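Endo-beta-1,4-glucanase (Streptomyces sp., PDB 1OA4) hydrolyses internal beta-1,4-glucosidic bonds of cellulose, as a family 12 glycoside hydrolase built on a concanavalin-like beta-sandwich. Local coordinates at residues G83-T94 against G210-N221; T10-Q20 against H65-T73. All coordinates share one frame; numbering follows the deposited sequence.

Contact 1. Residues G83-T94 against G210-N221; sequences GSAPSSVSYRYT and GLAVNSFSSAVN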
# COMPACT_ATOMS: atom_id res chain seq x y z
N GLY A 83 13.02 15.50 3.47
CA GLY A 83 14.43 15.14 3.47
C GLY A 83 14.60 13.65 3.23
O GLY A 83 15.44 13.22 2.44
N SER A 84 13.79 12.85 3.93
CA SER A 84 13.79 11.41 3.79
C SER A 84 12.43 10.87 4.25
O SER A 84 11.77 11.46 5.11
CB SER A 84 14.91 10.74 4.62
OG SER A 84 14.81 11.06 6.00
N ALA A 85 12.03 9.74 3.67
CA ALA A 85 10.82 9.06 4.10
C ALA A 85 11.11 7.57 4.33
O ALA A 85 10.61 6.72 3.62
CB ALA A 85 9.73 9.21 3.04
N PRO A 86 11.90 7.24 5.35
CA PRO A 86 12.26 5.84 5.55
C PRO A 86 11.08 5.02 5.99
O PRO A 86 10.34 5.40 6.91
CB PRO A 86 13.33 5.90 6.65
CG PRO A 86 13.07 7.18 7.35
CD PRO A 86 12.51 8.13 6.35
N SER A 87 10.92 3.87 5.35
CA SER A 87 9.86 2.94 5.70
C SER A 87 10.37 1.51 5.61
O SER A 87 11.34 1.24 4.90
CB SER A 87 8.64 3.16 4.78
OG SER A 87 7.53 2.38 5.18
N SER A 88 9.72 0.61 6.34
CA SER A 88 10.08 -0.79 6.28
C SER A 88 8.84 -1.64 6.47
O SER A 88 7.85 -1.22 7.05
CB SER A 88 11.10 -1.14 7.38
OG SER A 88 10.48 -1.10 8.65
N VAL A 89 8.92 -2.86 5.97
CA VAL A 89 7.85 -3.83 6.16
C VAL A 89 8.48 -5.21 6.14
O VAL A 89 9.52 -5.42 5.50
CB VAL A 89 6.76 -3.72 5.04
CG1 VAL A 89 7.29 -4.24 3.71
CG2 VAL A 89 5.54 -4.46 5.42
N SER A 90 7.86 -6.14 6.86
CA SER A 90 8.25 -7.54 6.85
C SER A 90 6.96 -8.31 6.65
O SER A 90 5.99 -8.09 7.39
CB SER A 90 8.89 -7.93 8.16
OG SER A 90 9.07 -9.34 8.20
N TYR A 91 6.96 -9.20 5.67
CA TYR A 91 5.79 -9.97 5.27
C TYR A 91 5.95 -11.47 5.46
O TYR A 91 7.05 -12.02 5.36
CB TYR A 91 5.53 -9.77 3.77
CG TYR A 91 4.93 -8.47 3.30
CD1 TYR A 91 3.63 -8.11 3.65
CD2 TYR A 91 5.61 -7.65 2.42
CE1 TYR A 91 3.04 -6.96 3.14
CE2 TYR A 91 5.03 -6.49 1.92
CZ TYR A 91 3.76 -6.17 2.29
OH TYR A 91 3.19 -5.02 1.74
N ARG A 92 4.83 -12.14 5.72
CA ARG A 92 4.78 -13.59 5.74
C ARG A 92 3.82 -13.98 4.63
O ARG A 92 2.66 -13.53 4.62
CB ARG A 92 4.28 -14.11 7.08
CG ARG A 92 4.45 -15.60 7.21
CD ARG A 92 3.98 -16.12 8.55
NE ARG A 92 2.53 -16.16 8.70
CZ ARG A 92 1.87 -15.64 9.75
NH1 ARG A 92 2.54 -15.02 10.71
NH2 ARG A 92 0.54 -15.75 9.82
N TYR A 93 4.28 -14.83 3.73
CA TYR A 93 3.48 -15.26 2.60
C TYR A 93 2.94 -16.67 2.74
O TYR A 93 3.37 -17.41 3.62
CB TYR A 93 4.36 -15.20 1.37
CG TYR A 93 4.89 -13.82 1.07
CD1 TYR A 93 4.04 -12.75 0.98
CD2 TYR A 93 6.24 -13.60 0.86
CE1 TYR A 93 4.50 -11.51 0.69
CE2 TYR A 93 6.71 -12.35 0.56
CZ TYR A 93 5.83 -11.29 0.47
OH TYR A 93 6.29 -10.03 0.17
N THR A 94 1.99 -17.02 1.88
CA THR A 94 1.44 -18.36 1.83
C THR A 94 1.59 -18.87 0.40
O THR A 94 1.67 -18.10 -0.56
CB THR A 94 -0.04 -18.43 2.21
OG1 THR A 94 -0.80 -17.61 1.32
CG2 THR A 94 -0.29 -17.83 3.58
N GLY A 210 -3.85 -16.45 6.43
CA GLY A 210 -2.50 -16.82 6.82
C GLY A 210 -1.45 -15.78 6.46
O GLY A 210 -0.34 -15.81 6.97
N LEU A 211 -1.80 -14.89 5.52
CA LEU A 211 -0.92 -13.78 5.15
C LEU A 211 -0.79 -12.83 6.33
O LEU A 211 -1.76 -12.61 7.08
CB LEU A 211 -1.51 -13.01 3.96
CG LEU A 211 -1.58 -13.79 2.64
CD1 LEU A 211 -2.31 -12.98 1.58
CD2 LEU A 211 -0.18 -14.14 2.15
N ALA A 212 0.40 -12.27 6.51
CA ALA A 212 0.65 -11.35 7.62
C ALA A 212 1.66 -10.26 7.31
O ALA A 212 2.60 -10.45 6.54
CB ALA A 212 1.14 -12.13 8.85
N VAL A 213 1.46 -9.12 7.95
CA VAL A 213 2.47 -8.09 8.00
C VAL A 213 3.07 -8.31 9.38
O VAL A 213 2.36 -8.24 10.38
CB VAL A 213 1.88 -6.66 7.89
CG1 VAL A 213 2.91 -5.60 8.30
CG2 VAL A 213 1.42 -6.40 6.47
N ASN A 214 4.34 -8.70 9.43
CA ASN A 214 5.01 -8.96 10.70
C ASN A 214 5.37 -7.66 11.44
O ASN A 214 5.38 -7.61 12.68
CB ASN A 214 6.32 -9.72 10.47
CG ASN A 214 6.12 -11.11 9.86
OD1 ASN A 214 5.27 -11.88 10.30
ND2 ASN A 214 6.93 -11.44 8.86
N SER A 215 5.73 -6.63 10.68
CA SER A 215 6.13 -5.36 11.23
C SER A 215 6.08 -4.31 10.14
O SER A 215 6.06 -4.64 8.94
CB SER A 215 7.55 -5.44 11.81
OG SER A 215 8.49 -5.75 10.80
N PHE A 216 6.07 -3.05 10.55
CA PHE A 216 6.03 -1.92 9.64
C PHE A 216 6.55 -0.69 10.35
O PHE A 216 6.32 -0.50 11.54
CB PHE A 216 4.57 -1.66 9.24
CG PHE A 216 4.34 -0.40 8.42
CD1 PHE A 216 4.56 -0.39 7.05
CD2 PHE A 216 3.84 0.76 9.01
CE1 PHE A 216 4.33 0.76 6.31
CE2 PHE A 216 3.61 1.91 8.27
CZ PHE A 216 3.86 1.91 6.91
N SER A 217 7.22 0.17 9.59
CA SER A 217 7.61 1.46 10.10
C SER A 217 7.52 2.47 8.98
O SER A 217 7.60 2.12 7.82
CB SER A 217 9.02 1.41 10.68
OG SER A 217 9.99 1.22 9.67
N SER A 218 7.37 3.73 9.37
CA SER A 218 7.36 4.84 8.44
C SER A 218 7.67 6.11 9.22
O SER A 218 7.14 6.32 10.33
CB SER A 218 5.99 4.94 7.81
OG SER A 218 5.89 6.14 7.09
N ALA A 219 8.56 6.92 8.67
CA ALA A 219 8.83 8.25 9.21
C ALA A 219 9.00 9.17 8.00
O ALA A 219 9.48 8.73 6.96
CB ALA A 219 10.09 8.25 10.06
N VAL A 220 8.59 10.42 8.12
CA VAL A 220 8.75 11.37 7.04
C VAL A 220 9.43 12.61 7.63
O VAL A 220 8.80 13.40 8.35
CB VAL A 220 7.42 11.71 6.32
CG1 VAL A 220 7.73 12.66 5.18
CG2 VAL A 220 6.74 10.45 5.81
N ASN A 221 10.72 12.74 7.34
CA ASN A 221 11.58 13.77 7.90
C ASN A 221 11.67 14.99 7.01
O ASN A 221 11.86 14.87 5.80
CB ASN A 221 12.97 13.19 8.11
CG ASN A 221 12.95 11.97 8.99
OD1 ASN A 221 13.33 10.87 8.58
ND2 ASN A 221 12.46 12.15 10.20
O HOH W 1 10.82 4.01 9.26
O HOH W 2 9.55 -3.79 9.29
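Ser-88 and Ser-217 form a hydrogen-bonded pair of the antiparallel ladder between strands 86-92 and 212-218, and each N-H reaches the other's carbonyl O. The backbone bonds run on through Ser-90, which gives its N-H to Ser-215 O and takes that of Asn-214 on its own O, to a reciprocal pair between Arg-92 and Ala-212. A beta bulge at Asn-214 shifts the register by one residue, and a classic bulge sets Gly-83 and Ser-84 against Asn-221.

The face bearing Ser-88, Ser-90, Ser-215 and Ser-217 is partly exposed, and short hydroxyls there can bond both across the strands and to water. Ser-88 OG and Ser-217 OG meet at 2.6 Å; one water joins Ser-88 OG to Ser-215 OG, another Ser-217 OG to Pro-86 O. Asn-214 ND2 donates to Ser-90 OG at 3.1 Å, almost within its amide plane. Arg-92, bent at chi3 (74°), folds back so that NH2 reaches Gly-210 O at 3.0 Å while Ala-212 CB lies over one guanidinium face; the same NH2 forms a salt bridge with Glu-40.

The other face is mainly apolar. Val-213 CG2 touches Tyr-91 CE1 at 3.7 Å, and Val-89 CB lies at the edge of the Phe-216 ring. With chi1 at -174°, Ser-87 OG lies beside its own carbonyl carbon and reaches Ser-217 O at 2.7 Å, in the carbonyl plane. Ser-88 N grips that oxygen too, from 39° out of the plane; Ser-87 OG also bonds Tyr-103 OH.

This pair lies inside a six-stranded antiparallel sheet, between strands 39-44 and 171-175. Its apolar face packs on strands 98-108 and 194-204 of the second sheet, as in a beta-sandwich.

Contact 2. Residues T10-Q20 against H65-T73; sequences TTTIQDRYVVQ and HYGNCAPRT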
# COMPACT_ATOMS: atom_id res chain seq x y z
N THR A 10 -11.02 -0.28 11.71
CA THR A 10 -9.63 0.09 11.91
C THR A 10 -9.28 0.09 13.38
O THR A 10 -10.16 0.06 14.25
CB THR A 10 -9.32 1.50 11.41
OG1 THR A 10 -10.00 2.48 12.22
CG2 THR A 10 -9.80 1.71 9.99
N THR A 11 -7.97 0.14 13.62
CA THR A 11 -7.44 0.31 14.97
C THR A 11 -6.02 0.90 14.80
O THR A 11 -5.65 1.28 13.69
CB THR A 11 -7.41 -1.02 15.71
OG1 THR A 11 -7.10 -0.81 17.10
CG2 THR A 11 -6.31 -1.94 15.16
N THR A 12 -5.24 1.00 15.87
CA THR A 12 -3.86 1.42 15.74
C THR A 12 -2.93 0.42 16.39
O THR A 12 -3.35 -0.36 17.24
CB THR A 12 -3.60 2.77 16.39
OG1 THR A 12 -3.80 2.67 17.81
CG2 THR A 12 -4.60 3.79 15.90
N ILE A 13 -1.68 0.43 15.94
CA ILE A 13 -0.61 -0.29 16.62
C ILE A 13 0.50 0.69 17.00
O ILE A 13 0.73 1.68 16.31
CB ILE A 13 -0.05 -1.42 15.78
CG1 ILE A 13 0.53 -0.88 14.47
CG2 ILE A 13 -1.15 -2.43 15.59
CD1 ILE A 13 1.31 -1.90 13.68
N GLN A 14 1.16 0.42 18.13
CA GLN A 14 2.29 1.18 18.63
C GLN A 14 1.95 2.66 18.89
O GLN A 14 2.83 3.51 18.94
CB GLN A 14 3.46 1.08 17.65
CG GLN A 14 3.91 -0.35 17.32
CD GLN A 14 4.84 -0.38 16.10
OE1 GLN A 14 5.93 0.17 16.11
NE2 GLN A 14 4.38 -1.02 15.03
N ASP A 15 0.65 2.94 19.03
CA ASP A 15 0.13 4.31 19.15
C ASP A 15 0.75 5.18 18.06
O ASP A 15 1.10 6.34 18.29
CB ASP A 15 0.41 4.91 20.52
CG ASP A 15 -0.35 6.20 20.76
OD1 ASP A 15 -1.51 6.36 20.29
OD2 ASP A 15 0.14 7.16 21.39
N ARG A 16 0.88 4.61 16.86
CA ARG A 16 1.58 5.31 15.79
C ARG A 16 1.08 5.02 14.38
O ARG A 16 1.21 5.89 13.51
CB ARG A 16 3.09 4.99 15.85
CG ARG A 16 3.93 5.71 14.81
CD ARG A 16 3.89 7.23 14.97
NE ARG A 16 4.68 7.95 13.99
CZ ARG A 16 4.25 8.25 12.77
NH1 ARG A 16 3.05 7.85 12.38
NH2 ARG A 16 5.02 8.91 11.94
N TYR A 17 0.57 3.83 14.13
CA TYR A 17 0.12 3.47 12.77
C TYR A 17 -1.30 2.93 12.80
O TYR A 17 -1.72 2.30 13.75
CB TYR A 17 1.06 2.42 12.12
CG TYR A 17 2.53 2.80 12.16
CD1 TYR A 17 3.02 3.87 11.44
CD2 TYR A 17 3.43 2.07 12.92
CE1 TYR A 17 4.37 4.22 11.50
CE2 TYR A 17 4.76 2.40 12.98
CZ TYR A 17 5.24 3.47 12.27
OH TYR A 17 6.59 3.79 12.34
N VAL A 18 -2.03 3.21 11.73
CA VAL A 18 -3.39 2.72 11.58
C VAL A 18 -3.36 1.38 10.86
O VAL A 18 -2.59 1.21 9.90
CB VAL A 18 -4.24 3.69 10.75
CG1 VAL A 18 -5.65 3.15 10.56
CG2 VAL A 18 -4.24 5.07 11.37
N VAL A 19 -4.15 0.43 11.34
CA VAL A 19 -4.34 -0.85 10.68
C VAL A 19 -5.81 -0.87 10.25
O VAL A 19 -6.71 -0.56 11.05
CB VAL A 19 -4.01 -2.05 11.58
CG1 VAL A 19 -4.26 -3.34 10.83
CG2 VAL A 19 -2.54 -1.98 12.07
N GLN A 20 -6.05 -1.22 8.98
CA GLN A 20 -7.38 -1.18 8.41
C GLN A 20 -7.73 -2.47 7.66
O GLN A 20 -6.90 -3.04 6.97
CB GLN A 20 -7.49 0.01 7.45
CG GLN A 20 -6.47 0.04 6.31
CD GLN A 20 -6.66 1.20 5.33
OE1 GLN A 20 -7.64 1.96 5.41
NE2 GLN A 20 -5.70 1.34 4.41
N HIS A 65 -5.81 8.69 5.55
CA HIS A 65 -6.56 7.97 4.52
C HIS A 65 -8.03 8.13 4.87
O HIS A 65 -8.48 7.66 5.90
CB HIS A 65 -6.15 6.49 4.51
CG HIS A 65 -6.84 5.68 3.45
ND1 HIS A 65 -6.54 5.79 2.11
CD2 HIS A 65 -7.73 4.65 3.55
CE1 HIS A 65 -7.29 4.95 1.42
NE2 HIS A 65 -8.02 4.24 2.27
N TYR A 66 -8.76 8.83 4.00
CA TYR A 66 -10.16 9.14 4.20
C TYR A 66 -10.40 9.69 5.61
O TYR A 66 -11.33 9.31 6.32
CB TYR A 66 -11.07 7.97 3.79
CG TYR A 66 -11.07 7.77 2.31
CD1 TYR A 66 -11.96 8.46 1.50
CD2 TYR A 66 -10.16 6.93 1.69
CE1 TYR A 66 -11.96 8.30 0.13
CE2 TYR A 66 -10.15 6.76 0.32
CZ TYR A 66 -11.07 7.45 -0.47
OH TYR A 66 -11.05 7.28 -1.84
N GLY A 67 -9.57 10.65 5.97
CA GLY A 67 -9.72 11.37 7.24
C GLY A 67 -9.21 10.66 8.48
O GLY A 67 -9.11 11.28 9.54
N ASN A 68 -8.85 9.40 8.35
CA ASN A 68 -8.33 8.61 9.48
C ASN A 68 -6.80 8.72 9.44
O ASN A 68 -6.14 8.17 8.55
CB ASN A 68 -8.79 7.15 9.36
CG ASN A 68 -8.45 6.31 10.60
OD1 ASN A 68 -8.96 5.19 10.75
ND2 ASN A 68 -7.60 6.84 11.48
N CYS A 69 -6.25 9.48 10.39
CA CYS A 69 -4.83 9.81 10.39
C CYS A 69 -4.08 9.08 11.50
O CYS A 69 -4.55 8.99 12.65
CB CYS A 69 -4.62 11.33 10.56
SG CYS A 69 -5.43 12.35 9.27
N ALA A 70 -2.92 8.56 11.16
CA ALA A 70 -2.11 7.89 12.17
C ALA A 70 -1.61 8.88 13.23
O ALA A 70 -1.30 10.03 12.92
CB ALA A 70 -0.94 7.21 11.48
N PRO A 71 -1.58 8.46 14.49
CA PRO A 71 -1.10 9.36 15.55
C PRO A 71 0.28 9.89 15.27
O PRO A 71 1.18 9.12 14.90
CB PRO A 71 -1.07 8.46 16.79
CG PRO A 71 -2.11 7.45 16.53
CD PRO A 71 -2.02 7.17 15.02
N ARG A 72 0.43 11.20 15.46
CA ARG A 72 1.70 11.92 15.34
C ARG A 72 2.32 11.91 13.96
O ARG A 72 3.50 12.22 13.80
CB ARG A 72 2.70 11.40 16.36
CG ARG A 72 2.30 11.75 17.76
CD ARG A 72 3.33 11.32 18.84
NE ARG A 72 3.84 9.97 18.63
CZ ARG A 72 3.16 8.86 18.90
NH1 ARG A 72 1.93 8.94 19.38
NH2 ARG A 72 3.71 7.67 18.69
N THR A 73 1.51 11.66 12.93
CA THR A 73 2.06 11.62 11.60
C THR A 73 2.49 13.03 11.22
O THR A 73 1.90 14.01 11.70
CB THR A 73 1.00 11.13 10.57
OG1 THR A 73 1.60 11.06 9.28
CG2 THR A 73 -0.21 12.10 10.47
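The Arg-16 guanidinium has Arg-72 O and Thr-73 N over the rim of one face, Tyr-17 CE1 over the rim of the other, and Ala-70 CB at its edge. A bend at chi2 (62°) brings CD within 3.3 Å of Pro-71 O, and NH1 forms a salt bridge with Asp-62. The Arg-72 guanidinium stands nearly perpendicular to that of Arg-16 and turns its edge to Asp-15 O, which receives weak bonds from NH1 at 2.9 Å and NH2 at 3.0 Å. NH1 also makes a salt bridge with Asp-15 OD2 at 3.2 Å, coming from above the carboxylate plane. Gln-20 OE1 approaches His-65 CD2 to 3.3 Å with amide and ring planes at right angles, while Gln-20 NE2 bonds Ser-59.

Val-18 CG2 rests on Ala-70 CA at 3.6 Å, and the methyl of Ala-70 is small enough to approach Arg-16 O. Pro-71, at the second position of a type II turn, lays CB against Asp-15 O.

The hairpin of strands 10-13 and 17-20, with its classic bulge at Arg-16 and Tyr-17, borders strand 59-61. Facing it is a small hairpin of strands 64-65 and 68-69, joined by a type I' turn from His-65 to Asn-68 and bridged by the Cys-64 to Cys-69 disulfide.

From the N terminus, the chain first forms the hairpin 10-20, then passes through strands 30-34, 39-44 and 59-61 before 65-73 returns to it, so contact 2 closes a loop with 44 intervening residues. Contact 1 opens afterwards at 83-94 and closes only at 210-221, near the C terminus, spanning the strands from 98-108 to 194-204 and the helix 176-185. The two are therefore in series, neither nested nor crossed. They nevertheless touch in space: Tyr-17 OH probably accepts a hydrogen bond from Ser-218 N at 3.1 Å, and the Tyr-17 and Phe-216 rings meet edge-to-face. The edge hairpin of one sheet is thereby joined to an inner strand of the other.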